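Local coordinates for endoglucanase (PDB 1WC2), which hydrolyses internal beta-1,4-glucosidic linkages in cellulose and related beta-glucans, acting on soluble carboxymethylcellulose, and also shows expansin activity, at residues Q71-T76 with F97-L102; F48-S53 with L129-E134; N156-H161 with P168-Y173. One frame throughout, in Å; residues are numbered along the deposited sequence. Where two conformers were deposited one is given.

Contact 1: Q71-T76 with F97-L102; sequences QCIKLT and FMITNL
Ile73 and Phe97 face each other as an antiparallel hydrogen-bonded pair: Ile73 N gives its proton to Phe97 O and Phe97 N returns one to Ile73 O, both at 2.9 Å. A third bond, nearly straight at 175°, runs from Ile99 N to Gln71 O. Between these bonds Cys72 and Met98 form a non-hydrogen-bonded pair, their CA atoms 4.3 Å apart, with Cys72 SG against Met98 CB at 3.9 Å. Ile73, Phe97 and their neighbours Leu75 and Ile99 make apolar contacts: the CD1 methyl of Leu75 meets CE1 of the Phe97 ring obliquely at 3.9 Å, and Ile73 CG1 packs on Ile99 CD1 at 4.0 Å. Ile99 CG1 lies anti to its carbonyl carbon (chi1 -65°), and the extended second torsion (168°) carries CD1 on to Ile73 CG1. Farther out, Tyr56 of helix 54-57 touches Ile73 and Ile99 and hydrogen-bonds OE1 of Gln71, while the Phe97 ring meets that of Phe48. Cys72 is joined to Cys157 by a disulfide. Both strands belong to the curled sheet of the double-psi beta-barrel. Three main-chain bonds thus fix their register, apolar contacts supplement them, and a covalent link fastens the pair to helix 157-163.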
ATOM      1  N   GLN A  71      -2.282  -1.884   9.561  1.00  7.08           N
ATOM      2  CA  GLN A  71      -0.918  -1.419   9.778  1.00  7.08           C
ATOM      3  C   GLN A  71      -0.663  -0.220   8.872  1.00  6.72           C
ATOM      4  O   GLN A  71      -1.097  -0.201   7.715  1.00  7.34           O
ATOM      5  CB  GLN A  71       0.081  -2.527   9.460  1.00  7.15           C
ATOM      6  CG  GLN A  71       1.494  -2.186   9.861  1.00  8.14           C
ATOM      7  CD  GLN A  71       2.464  -3.292   9.525  1.00  8.08           C
ATOM      8  OE1 GLN A  71       2.638  -3.632   8.350  1.00  8.88           O
ATOM      9  NE2 GLN A  71       3.117  -3.852  10.547  1.00  8.72           N
ATOM     10  N   CYS A  72       0.051   0.776   9.398  1.00  6.96           N
ATOM     11  CA  CYS A  72       0.447   1.939   8.608  1.00  7.39           C
ATOM     12  C   CYS A  72       1.893   1.826   8.128  1.00  7.31           C
ATOM     13  O   CYS A  72       2.800   1.447   8.894  1.00  7.62           O
ATOM     14  CB  CYS A  72       0.230   3.236   9.390  1.00  7.90           C
ATOM     15  SG  CYS A  72      -1.528   3.660   9.552  1.00  9.04           S
ATOM     16  N   ILE A  73       2.072   2.159   6.854  1.00  7.16           N
ATOM     17  CA  ILE A  73       3.345   2.100   6.150  1.00  7.47           C
ATOM     18  C   ILE A  73       3.673   3.494   5.615  1.00  7.03           C
ATOM     19  O   ILE A  73       2.916   4.059   4.828  1.00  6.88           O
ATOM     20  CB  ILE A  73       3.279   1.119   4.946  1.00  7.86           C
ATOM     21  CG1 ILE A  73       2.772  -0.265   5.359  1.00 10.09           C
ATOM     22  CG2 ILE A  73       4.643   1.085   4.233  1.00  7.77           C
ATOM     23  CD1 ILE A  73       3.669  -0.985   6.269  1.00 11.45           C
ATOM     24  N   LYS A  74       4.807   4.041   6.050  1.00  7.07           N
ATOM     25  CA  LYS A  74       5.315   5.313   5.553  1.00  7.14           C
ATOM     26  C   LYS A  74       6.186   5.067   4.328  1.00  6.77           C
ATOM     27  O   LYS A  74       7.170   4.314   4.402  1.00  7.22           O
ATOM     28  CB  LYS A  74       6.110   6.032   6.643  1.00  7.85           C
ATOM     29  CG  LYS A  74       6.625   7.405   6.218  1.00  9.77           C
ATOM     30  CD  LYS A  74       7.343   8.133   7.350  0.50 11.58           C
ATOM     31  CE  LYS A  74       7.885   9.499   6.919  0.50 11.91           C
ATOM     32  NZ  LYS A  74       8.728  10.094   7.995  0.50 12.45           N
ATOM     33  N   LEU A  75       5.805   5.666   3.204  1.00  6.90           N
ATOM     34  CA  LEU A  75       6.528   5.546   1.946  1.00  7.08           C
ATOM     35  C   LEU A  75       7.309   6.820   1.682  1.00  7.14           C
ATOM     36  O   LEU A  75       6.771   7.915   1.853  1.00  8.34           O
ATOM     37  CB  LEU A  75       5.548   5.317   0.798  1.00  7.11           C
ATOM     38  CG  LEU A  75       4.717   4.028   0.843  1.00  7.06           C
ATOM     39  CD1 LEU A  75       3.866   3.927  -0.415  1.00  8.39           C
ATOM     40  CD2 LEU A  75       5.611   2.808   0.993  1.00  6.79           C
ATOM     41  N   THR A  76       8.564   6.678   1.258  1.00  6.77           N
ATOM     42  CA  THR A  76       9.416   7.796   0.860  1.00  7.05           C
ATOM     43  C   THR A  76       9.847   7.594  -0.589  1.00  6.38           C
ATOM     44  O   THR A  76      10.357   6.529  -0.943  1.00  7.19           O
ATOM     45  CB  THR A  76      10.645   7.868   1.788  1.00  7.43           C
ATOM     46  OG1 THR A  76      10.205   8.078   3.140  1.00  8.10           O
ATOM     47  CG2 THR A  76      11.536   9.064   1.421  1.00  8.32           C
ATOM     48  N   PHE A  97       0.318   5.364   4.588  1.00  6.58           N
ATOM     49  CA  PHE A  97      -0.864   4.672   4.094  1.00  6.56           C
ATOM     50  C   PHE A  97      -1.249   3.559   5.055  1.00  6.70           C
ATOM     51  O   PHE A  97      -0.407   2.767   5.473  1.00  7.72           O
ATOM     52  CB  PHE A  97      -0.590   4.088   2.697  1.00  6.75           C
ATOM     53  CG  PHE A  97      -0.256   5.133   1.666  1.00  6.73           C
ATOM     54  CD1 PHE A  97       1.023   5.667   1.596  1.00  7.90           C
ATOM     55  CD2 PHE A  97      -1.218   5.599   0.781  1.00  7.86           C
ATOM     56  CE1 PHE A  97       1.335   6.661   0.680  1.00  8.61           C
ATOM     57  CE2 PHE A  97      -0.904   6.591  -0.150  1.00  8.66           C
ATOM     58  CZ  PHE A  97       0.374   7.121  -0.196  1.00  9.29           C
ATOM     59  N   MET A  98      -2.531   3.461   5.390  1.00  6.55           N
ATOM     60  CA  MET A  98      -3.044   2.320   6.155  1.00  6.66           C
ATOM     61  C   MET A  98      -3.431   1.178   5.212  1.00  6.26           C
ATOM     62  O   MET A  98      -4.161   1.405   4.237  1.00  6.66           O
ATOM     63  CB  MET A  98      -4.268   2.720   6.978  1.00  6.97           C
ATOM     64  CG  MET A  98      -4.844   1.553   7.789  1.00  7.77           C
ATOM     65  SD  MET A  98      -6.265   2.012   8.820  1.00  8.48           S
ATOM     66  CE  MET A  98      -5.397   2.871  10.188  1.00  8.23           C
ATOM     67  N   ILE A  99      -2.982  -0.041   5.522  1.00  5.83           N
ATOM     68  CA  ILE A  99      -3.409  -1.221   4.771  1.00  6.18           C
ATOM     69  C   ILE A  99      -4.865  -1.539   5.145  1.00  6.13           C
ATOM     70  O   ILE A  99      -5.163  -1.859   6.300  1.00  6.92           O
ATOM     71  CB  ILE A  99      -2.485  -2.432   5.051  1.00  6.24           C
ATOM     72  CG1 ILE A  99      -1.069  -2.155   4.521  1.00  6.29           C
ATOM     73  CG2 ILE A  99      -3.065  -3.706   4.444  1.00  6.61           C
ATOM     74  CD1 ILE A  99      -0.012  -3.159   4.988  1.00  6.91           C
ATOM     75  N   THR A 100      -5.764  -1.428   4.166  1.00  5.85           N
ATOM     76  CA  THR A 100      -7.174  -1.759   4.360  1.00  6.50           C
ATOM     77  C   THR A 100      -7.649  -2.873   3.436  1.00  5.95           C
ATOM     78  O   THR A 100      -8.808  -3.277   3.522  1.00  6.82           O
ATOM     79  CB  THR A 100      -8.083  -0.523   4.138  1.00  7.17           C
ATOM     80  OG1 THR A 100      -7.902  -0.051   2.789  1.00  7.73           O
ATOM     81  CG2 THR A 100      -7.748   0.609   5.118  1.00  7.52           C
ATOM     82  N   ASN A 101      -6.794  -3.371   2.546  1.00  6.20           N
ATOM     83  CA  ASN A 101      -7.240  -4.334   1.550  1.00  5.89           C
ATOM     84  C   ASN A 101      -6.062  -5.196   1.097  1.00  5.50           C
ATOM     85  O   ASN A 101      -4.903  -4.956   1.468  1.00  5.06           O
ATOM     86  CB  ASN A 101      -7.914  -3.563   0.383  1.00  6.20           C
ATOM     87  CG  ASN A 101      -8.900  -4.406  -0.451  1.00  6.37           C
ATOM     88  OD1 ASN A 101      -9.145  -5.576  -0.193  1.00  6.36           O
ATOM     89  ND2 ASN A 101      -9.503  -3.770  -1.442  1.00 10.35           N
ATOM     90  N   LEU A 102      -6.401  -6.219   0.317  1.00  5.61           N
ATOM     91  CA  LEU A 102      -5.473  -7.184  -0.263  1.00  5.75           C
ATOM     92  C   LEU A 102      -5.294  -6.917  -1.763  1.00  5.82           C
ATOM     93  O   LEU A 102      -6.280  -6.674  -2.469  1.00  7.10           O
ATOM     94  CB  LEU A 102      -6.069  -8.587  -0.078  1.00  6.12           C
ATOM     95  CG  LEU A 102      -5.477  -9.718  -0.922  1.00  6.05           C
ATOM     96  CD1 LEU A 102      -4.030  -9.997  -0.561  1.00  5.82           C
ATOM     97  CD2 LEU A 102      -6.308 -10.975  -0.790  1.00  8.34           C
TER

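Contact 2: F48-S53 with L129-E134; sequences FVAAAS and LHLDLE
The side chain of Ser53 takes over a main-chain role at one end of this antiparallel pair: its OG accepts the proton of His130 N at 3.2 Å, while Ser53 N donates to His130 O at 3.0 Å. With chi1 at 50°, OG stands between its own backbone N and carbonyl carbon, turned to the neighbouring strand. CD1 of Leu129 also approaches that OG, at 3.7 Å. Replacing Ser53 by alanine removes OG, and the buried His130 N would then probably lack its acceptor, with the Ser53 N bond left to hold this end. Ala51 and Asp132 are the hydrogen-bonded pair, linked by two 2.9 Å bonds that both lie in the carbonyl planes, and Glu134 N closes the other end on Val49 O. These strands form part of the double-psi beta-barrel of GH45 enzymes, and Asp132 is, by similarity, the catalytic proton donor. In the conformers described here its OD1 receives a bent bond from His130 NE2 at 3.0 Å, within the plane of the imidazole; His130 ND1 is in turn held by Ser18 OG. On the opposite face Ala52 CB meets Leu131 CD2 at 3.9 Å, the small alanines letting leucines of the partner strand lie close. Glu134 CB rests beside Val49 CG2 at 3.8 Å. The Glu134 carboxylate bends away to His23 ND1, Gly136 N and Asp24 N, the last belonging to the probable nucleophile.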
ATOM      1  N   PHE A  48      -5.550   8.088   2.705  1.00  6.92           N
ATOM      2  CA  PHE A  48      -4.339   7.405   2.276  1.00  6.72           C
ATOM      3  C   PHE A  48      -4.415   5.961   2.799  1.00  6.69           C
ATOM      4  O   PHE A  48      -4.040   5.655   3.940  1.00  6.90           O
ATOM      5  CB  PHE A  48      -3.085   8.136   2.772  1.00  6.89           C
ATOM      6  CG  PHE A  48      -2.778   9.436   2.033  1.00  7.50           C
ATOM      7  CD1 PHE A  48      -2.366  10.562   2.736  1.00  9.02           C
ATOM      8  CD2 PHE A  48      -2.835   9.510   0.638  1.00  8.59           C
ATOM      9  CE1 PHE A  48      -2.050  11.755   2.066  1.00  9.01           C
ATOM     10  CE2 PHE A  48      -2.516  10.703  -0.024  1.00  9.39           C
ATOM     11  CZ  PHE A  48      -2.112  11.815   0.697  1.00  9.83           C
ATOM     12  N   VAL A  49      -4.970   5.097   1.946  1.00  6.76           N
ATOM     13  CA  VAL A  49      -5.119   3.674   2.215  1.00  6.97           C
ATOM     14  C   VAL A  49      -4.573   2.866   1.049  1.00  6.37           C
ATOM     15  O   VAL A  49      -4.424   3.377  -0.065  1.00  6.91           O
ATOM     16  CB  VAL A  49      -6.599   3.294   2.530  1.00  7.48           C
ATOM     17  CG1 VAL A  49      -7.054   3.980   3.828  1.00  8.25           C
ATOM     18  CG2 VAL A  49      -7.540   3.612   1.359  1.00  8.40           C
ATOM     19  N   ALA A  50      -4.289   1.598   1.327  1.00  6.61           N
ATOM     20  CA  ALA A  50      -3.598   0.737   0.377  1.00  6.76           C
ATOM     21  C   ALA A  50      -4.087  -0.701   0.428  1.00  6.14           C
ATOM     22  O   ALA A  50      -4.572  -1.180   1.452  1.00  6.17           O
ATOM     23  CB  ALA A  50      -2.108   0.761   0.648  1.00  7.05           C
ATOM     24  N   ALA A  51      -3.914  -1.389  -0.693  1.00  6.04           N
ATOM     25  CA  ALA A  51      -4.026  -2.837  -0.777  1.00  5.88           C
ATOM     26  C   ALA A  51      -2.611  -3.413  -0.816  1.00  5.69           C
ATOM     27  O   ALA A  51      -1.815  -3.049  -1.684  1.00  6.64           O
ATOM     28  CB  ALA A  51      -4.811  -3.243  -2.021  1.00  6.42           C
ATOM     29  N   ALA A  52      -2.281  -4.295   0.127  1.00  5.60           N
ATOM     30  CA  ALA A  52      -0.945  -4.900   0.191  1.00  5.63           C
ATOM     31  C   ALA A  52      -0.871  -6.211  -0.587  1.00  4.84           C
ATOM     32  O   ALA A  52      -1.788  -7.034  -0.531  1.00  5.40           O
ATOM     33  CB  ALA A  52      -0.546  -5.156   1.645  1.00  6.28           C
ATOM     34  N   SER A  53       0.245  -6.417  -1.275  1.00  5.05           N
ATOM     35  CA  SER A  53       0.520  -7.664  -1.958  1.00  4.97           C
ATOM     36  C   SER A  53       0.313  -8.851  -0.994  1.00  5.05           C
ATOM     37  O   SER A  53       0.598  -8.760   0.215  1.00  5.12           O
ATOM     38  CB  SER A  53       1.934  -7.627  -2.564  1.00  4.96           C
ATOM     39  OG  SER A  53       2.926  -7.223  -1.625  1.00  5.27           O
ATOM     40  N   LEU A 129       7.959  -5.891  -1.621  1.00  5.74           N
ATOM     41  CA  LEU A 129       6.625  -5.424  -1.214  1.00  5.64           C
ATOM     42  C   LEU A 129       6.040  -4.590  -2.357  1.00  5.49           C
ATOM     43  O   LEU A 129       6.772  -3.845  -3.021  1.00  5.72           O
ATOM     44  CB  LEU A 129       6.720  -4.562   0.060  1.00  5.98           C
ATOM     45  CG  LEU A 129       5.421  -3.911   0.556  1.00  6.49           C
ATOM     46  CD1 LEU A 129       4.377  -4.955   0.940  1.00  7.13           C
ATOM     47  CD2 LEU A 129       5.714  -2.983   1.738  1.00  7.68           C
ATOM     48  N   HIS A 130       4.726  -4.722  -2.567  1.00  5.59           N
ATOM     49  CA  HIS A 130       3.984  -3.856  -3.473  1.00  5.70           C
ATOM     50  C   HIS A 130       2.728  -3.338  -2.781  1.00  5.90           C
ATOM     51  O   HIS A 130       2.033  -4.109  -2.119  1.00  5.91           O
ATOM     52  CB  HIS A 130       3.592  -4.587  -4.765  1.00  5.70           C
ATOM     53  CG  HIS A 130       2.902  -3.721  -5.757  0.85  5.49           C
ATOM     54  ND1 HIS A 130       3.605  -2.929  -6.640  0.85  5.56           N
ATOM     55  CD2 HIS A 130       1.586  -3.463  -5.960  0.85  6.04           C
ATOM     56  CE1 HIS A 130       2.741  -2.228  -7.358  0.85  6.27           C
ATOM     57  NE2 HIS A 130       1.512  -2.537  -6.970  0.85  6.64           N
ATOM     58  N   LEU A 131       2.441  -2.042  -2.948  1.00  5.88           N
ATOM     59  CA  LEU A 131       1.193  -1.456  -2.454  1.00  6.35           C
ATOM     60  C   LEU A 131       0.410  -0.832  -3.608  1.00  6.23           C
ATOM     61  O   LEU A 131       0.946  -0.021  -4.366  1.00  7.08           O
ATOM     62  CB  LEU A 131       1.465  -0.382  -1.399  1.00  6.99           C
ATOM     63  CG  LEU A 131       2.122  -0.832  -0.089  1.00  7.47           C
ATOM     64  CD1 LEU A 131       2.220   0.366   0.843  1.00 10.14           C
ATOM     65  CD2 LEU A 131       1.380  -1.963   0.619  1.00  7.64           C
ATOM     66  N   ASP A 132      -0.854  -1.221  -3.745  1.00  6.09           N
ATOM     67  CA  ASP A 132      -1.789  -0.498  -4.598  1.00  6.37           C
ATOM     68  C   ASP A 132      -2.337   0.642  -3.736  0.65  6.00           C
ATOM     69  O   ASP A 132      -2.805   0.408  -2.622  0.65  6.03           O
ATOM     70  CB  ASP A 132      -2.944  -1.377  -5.123  0.65  7.40           C
ATOM     71  CG  ASP A 132      -2.556  -2.307  -6.288  0.65  7.49           C
ATOM     72  OD1 ASP A 132      -1.455  -2.206  -6.858  0.65  7.71           O
ATOM     73  OD2 ASP A 132      -3.353  -3.191  -6.679  0.65 11.59           O
ATOM     74  N   LEU A 133      -2.226   1.873  -4.226  1.00  6.32           N
ATOM     75  CA  LEU A 133      -2.615   3.059  -3.468  1.00  6.73           C
ATOM     76  C   LEU A 133      -3.952   3.601  -3.969  1.00  7.02           C
ATOM     77  O   LEU A 133      -4.095   3.928  -5.145  1.00  7.58           O
ATOM     78  CB  LEU A 133      -1.545   4.157  -3.611  1.00  6.97           C
ATOM     79  CG  LEU A 133      -0.083   3.743  -3.353  1.00  7.54           C
ATOM     80  CD1 LEU A 133       0.864   4.921  -3.569  1.00  9.13           C
ATOM     81  CD2 LEU A 133       0.069   3.167  -1.970  1.00  8.76           C
ATOM     82  N   GLU A 134      -4.929   3.710  -3.077  1.00  7.13           N
ATOM     83  CA  GLU A 134      -6.215   4.260  -3.488  1.00  7.57           C
ATOM     84  C   GLU A 134      -6.065   5.688  -4.022  1.00  7.75           C
ATOM     85  O   GLU A 134      -5.488   6.552  -3.354  1.00  7.53           O
ATOM     86  CB  GLU A 134      -7.204   4.214  -2.333  1.00  7.88           C
ATOM     87  CG  GLU A 134      -8.574   4.815  -2.653  1.00  8.17           C
ATOM     88  CD  GLU A 134      -9.310   4.152  -3.834  1.00  8.36           C
ATOM     89  OE1 GLU A 134      -9.340   2.898  -3.913  1.00  9.18           O
ATOM     90  OE2 GLU A 134      -9.858   4.879  -4.695  1.00  9.54           O
TER
HETATM   91  O   HOH W   1      -4.165   6.240  -0.863  1.00  9.65           O

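Contact 3: N156-H161 with P168-Y173; sequences NCDSEH and PSNSMY
Asp158 grips the start of helix 170-173 through both carboxylate oxygens. Its OD1 accepts from Asn170 N at 3.0 Å on the syn side, though 34° out of the carboxylate plane, and OD2 takes a weak bond from Asn170 ND2. The two side chains cross at about a right angle, with carboxylate and amide planes 70° apart. Each has its CG anti to its own carbonyl carbon (chi1 -67° in Asn170), which brings the two polar ends together. Asn170 OD1 comes to 3.4 Å from Cys157 CB and accepts from a water that in turn accepts from Cys157 N. A second water donates to Asp158 OD1 and accepts from Ser171 N, so the carboxylate meets one main-chain N-H of the helix start directly and one through water, and is probably stabilised by them.

Both helices are capped by side chains of these segments. Asn156 OD1 accepts from Asp158 N at 2.8 Å, in the plane of the amide carbonyl. Ser169 OG accepts from Met172 N at 3.2 Å, and Ser169 N donates weakly to Met172 SD, completing a capping box in which sulfur replaces the usual oxygen. Ser169 CB also sits over one face of the His161 imidazole, offset toward the rim, in a CH-pi contact 4.2 Å from the centroid; Met172 SD approaches the same ring obliquely. His161 CG is anti to the backbone N, swinging the ring toward Ser169, and its ND1 is held by Thr167 O. Pro168 O, beside Cys157 CB, is buried without a polar partner.

Helix 157-163 thus meets the start of helix 170-173 at the edge of the barrel, where Cys157, Pro168 and Tyr173 all touch Met98 of strand 94-100.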
ATOM      1  N   ASN A 156       3.479   4.295  13.478  1.00 10.06           N
ATOM      2  CA  ASN A 156       2.241   4.447  14.243  1.00 10.46           C
ATOM      3  C   ASN A 156       1.263   5.329  13.476  1.00 10.02           C
ATOM      4  O   ASN A 156       1.579   6.458  13.127  1.00 11.07           O
ATOM      5  CB  ASN A 156       2.565   5.080  15.601  1.00 11.73           C
ATOM      6  CG  ASN A 156       1.377   5.101  16.539  1.00 14.33           C
ATOM      7  OD1 ASN A 156       0.343   5.669  16.230  1.00 18.86           O
ATOM      8  ND2 ASN A 156       1.528   4.483  17.694  1.00 18.42           N
ATOM      9  N   CYS A 157       0.072   4.795  13.201  1.00 10.07           N
ATOM     10  CA  CYS A 157      -0.956   5.514  12.448  1.00 10.21           C
ATOM     11  C   CYS A 157      -1.335   6.863  13.076  1.00 10.79           C
ATOM     12  O   CYS A 157      -1.561   7.841  12.365  1.00 11.74           O
ATOM     13  CB  CYS A 157      -2.221   4.657  12.356  1.00  9.90           C
ATOM     14  SG  CYS A 157      -2.045   3.082  11.468  1.00  9.71           S
ATOM     15  N   ASP A 158      -1.444   6.899  14.398  1.00 11.97           N
ATOM     16  CA  ASP A 158      -1.879   8.125  15.074  1.00 12.73           C
ATOM     17  C   ASP A 158      -0.898   9.277  14.889  1.00 13.19           C
ATOM     18  O   ASP A 158      -1.307  10.415  14.642  1.00 14.09           O
ATOM     19  CB  ASP A 158      -2.087   7.869  16.564  1.00 13.04           C
ATOM     20  CG  ASP A 158      -3.278   6.986  16.848  1.00 14.87           C
ATOM     21  OD1 ASP A 158      -4.228   6.971  16.035  1.00 16.63           O
ATOM     22  OD2 ASP A 158      -3.331   6.268  17.868  1.00 16.99           O
ATOM     23  N   SER A 159       0.393   8.970  14.979  1.00 13.59           N
ATOM     24  CA  SER A 159       1.433   9.984  14.812  1.00 14.12           C
ATOM     25  C   SER A 159       1.357  10.636  13.438  1.00 13.84           C
ATOM     26  O   SER A 159       1.495  11.852  13.307  1.00 14.90           O
ATOM     27  CB  SER A 159       2.825   9.384  15.037  1.00 14.93           C
ATOM     28  OG  SER A 159       2.906   8.801  16.322  1.00 16.93           O
ATOM     29  N   GLU A 160       1.132   9.818  12.411  1.00 12.22           N
ATOM     30  CA  GLU A 160       1.076  10.314  11.044  1.00 12.10           C
ATOM     31  C   GLU A 160      -0.271  10.983  10.716  1.00 11.80           C
ATOM     32  O   GLU A 160      -0.302  11.962   9.964  1.00 12.20           O
ATOM     33  CB  GLU A 160       1.424   9.181  10.078  1.00 12.12           C
ATOM     34  CG  GLU A 160       2.818   8.608  10.315  1.00 14.29           C
ATOM     35  CD  GLU A 160       3.937   9.641  10.214  1.00 18.23           C
ATOM     36  OE1 GLU A 160       3.798  10.630   9.464  1.00 20.08           O
ATOM     37  OE2 GLU A 160       4.967   9.447  10.889  1.00 22.37           O
ATOM     38  N   HIS A 161      -1.370  10.462  11.275  1.00 11.60           N
ATOM     39  CA  HIS A 161      -2.693  11.099  11.158  1.00 11.91           C
ATOM     40  C   HIS A 161      -2.642  12.562  11.626  1.00 12.63           C
ATOM     41  O   HIS A 161      -3.260  13.437  11.020  1.00 12.97           O
ATOM     42  CB  HIS A 161      -3.756  10.311  11.954  1.00 11.86           C
ATOM     43  CG  HIS A 161      -5.112  10.954  11.975  1.00 11.74           C
ATOM     44  ND1 HIS A 161      -5.973  10.912  10.899  1.00 11.33           N
ATOM     45  CD2 HIS A 161      -5.741  11.677  12.933  1.00 13.16           C
ATOM     46  CE1 HIS A 161      -7.074  11.583  11.193  1.00 12.45           C
ATOM     47  NE2 HIS A 161      -6.958  12.051  12.421  1.00 13.89           N
ATOM     48  N   PRO A 168      -5.542   7.428   8.022  1.00  8.08           N
ATOM     49  CA  PRO A 168      -6.472   7.068   9.105  1.00  8.44           C
ATOM     50  C   PRO A 168      -5.787   6.823  10.447  1.00  8.68           C
ATOM     51  O   PRO A 168      -4.665   6.326  10.504  1.00  8.60           O
ATOM     52  CB  PRO A 168      -7.136   5.789   8.586  1.00  8.29           C
ATOM     53  CG  PRO A 168      -6.993   5.877   7.110  1.00  8.15           C
ATOM     54  CD  PRO A 168      -5.615   6.452   6.919  1.00  7.98           C
ATOM     55  N   SER A 169      -6.491   7.161  11.521  1.00  9.31           N
ATOM     56  CA  SER A 169      -6.059   6.873  12.883  1.00  9.67           C
ATOM     57  C   SER A 169      -6.345   5.426  13.294  1.00  9.32           C
ATOM     58  O   SER A 169      -7.143   4.718  12.668  1.00  9.31           O
ATOM     59  CB  SER A 169      -6.787   7.811  13.851  1.00 10.16           C
ATOM     60  OG  SER A 169      -8.165   7.504  13.843  1.00 11.73           O
ATOM     61  N   ASN A 170      -5.716   4.990  14.373  1.00  9.51           N
ATOM     62  CA  ASN A 170      -6.041   3.696  14.955  1.00 10.50           C
ATOM     63  C   ASN A 170      -7.517   3.590  15.366  1.00 10.75           C
ATOM     64  O   ASN A 170      -8.125   2.536  15.214  1.00 10.95           O
ATOM     65  CB  ASN A 170      -5.118   3.381  16.134  1.00 10.95           C
ATOM     66  CG  ASN A 170      -3.667   3.156  15.702  1.00 11.80           C
ATOM     67  OD1 ASN A 170      -3.398   2.475  14.701  1.00 13.41           O
ATOM     68  ND2 ASN A 170      -2.727   3.733  16.443  1.00 13.73           N
ATOM     69  N   SER A 171      -8.087   4.681  15.876  1.00 10.94           N
ATOM     70  CA  SER A 171      -9.513   4.724  16.205  1.00 11.44           C
ATOM     71  C   SER A 171     -10.387   4.397  14.990  1.00 10.67           C
ATOM     72  O   SER A 171     -11.371   3.671  15.098  1.00 10.72           O
ATOM     73  CB  SER A 171      -9.892   6.106  16.749  1.00 12.37           C
ATOM     74  OG  SER A 171     -11.300   6.233  16.901  1.00 14.69           O
ATOM     75  N   MET A 172     -10.043   4.964  13.842  1.00 10.22           N
ATOM     76  CA  MET A 172     -10.758   4.673  12.607  1.00  9.97           C
ATOM     77  C   MET A 172     -10.659   3.200  12.230  1.00  9.01           C
ATOM     78  O   MET A 172     -11.674   2.585  11.868  1.00  9.13           O
ATOM     79  CB  MET A 172     -10.268   5.576  11.474  1.00 10.11           C
ATOM     80  CG  MET A 172     -10.711   7.027  11.694  1.00 12.75           C
ATOM     81  SD  MET A 172      -9.788   8.262  10.801  1.00 14.81           S
ATOM     82  CE  MET A 172     -10.321   7.968   9.407  1.00 13.39           C
ATOM     83  N   TYR A 173      -9.468   2.616  12.333  1.00  8.58           N
ATOM     84  CA  TYR A 173      -9.330   1.187  12.046  1.00  8.73           C
ATOM     85  C   TYR A 173     -10.201   0.338  13.002  1.00  8.82           C
ATOM     86  O   TYR A 173     -10.697  -0.729  12.626  1.00  8.17           O
ATOM     87  CB  TYR A 173      -7.860   0.716  12.065  1.00  8.49           C
ATOM     88  CG  TYR A 173      -7.792  -0.761  11.744  1.00  8.73           C
ATOM     89  CD1 TYR A 173      -8.182  -1.239  10.489  1.00  8.85           C
ATOM     90  CD2 TYR A 173      -7.418  -1.690  12.705  1.00  9.58           C
ATOM     91  CE1 TYR A 173      -8.182  -2.602  10.213  1.00  9.34           C
ATOM     92  CE2 TYR A 173      -7.413  -3.056  12.425  1.00 10.27           C
ATOM     93  CZ  TYR A 173      -7.814  -3.497  11.175  1.00  9.79           C
ATOM     94  OH  TYR A 173      -7.856  -4.834  10.860  1.00 11.43           O
TER
HETATM   95  O   HOH W   2      -0.553   2.107  14.399  1.00 14.26           O
HETATM   96  O   HOH W   3      -6.655   6.749  17.428  1.00 13.98           O

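Overall arrangement
Among the contacts, strand 49-53 is the first to be met from the N terminus; its partner 129-134 comes much later, so contact 2 closes a long loop of 75 residues. Contact 1 falls wholly within that loop, closing a shorter one of 20 residues between 71-76 and 97-102. The two share a sheet: strand 94-100 runs parallel to 49-53, with Met98 O and Thr100 N probably bonded to Ala50, so strands 72-78, 94-100, 49-53 and 129-134 follow one another across it. Contact 3 comes next in series, closing a six-residue loop between two short helices. The disulfide and Met98 join these helices to contact 1, while Pro168 reaches Phe48 and Val49 of contact 2.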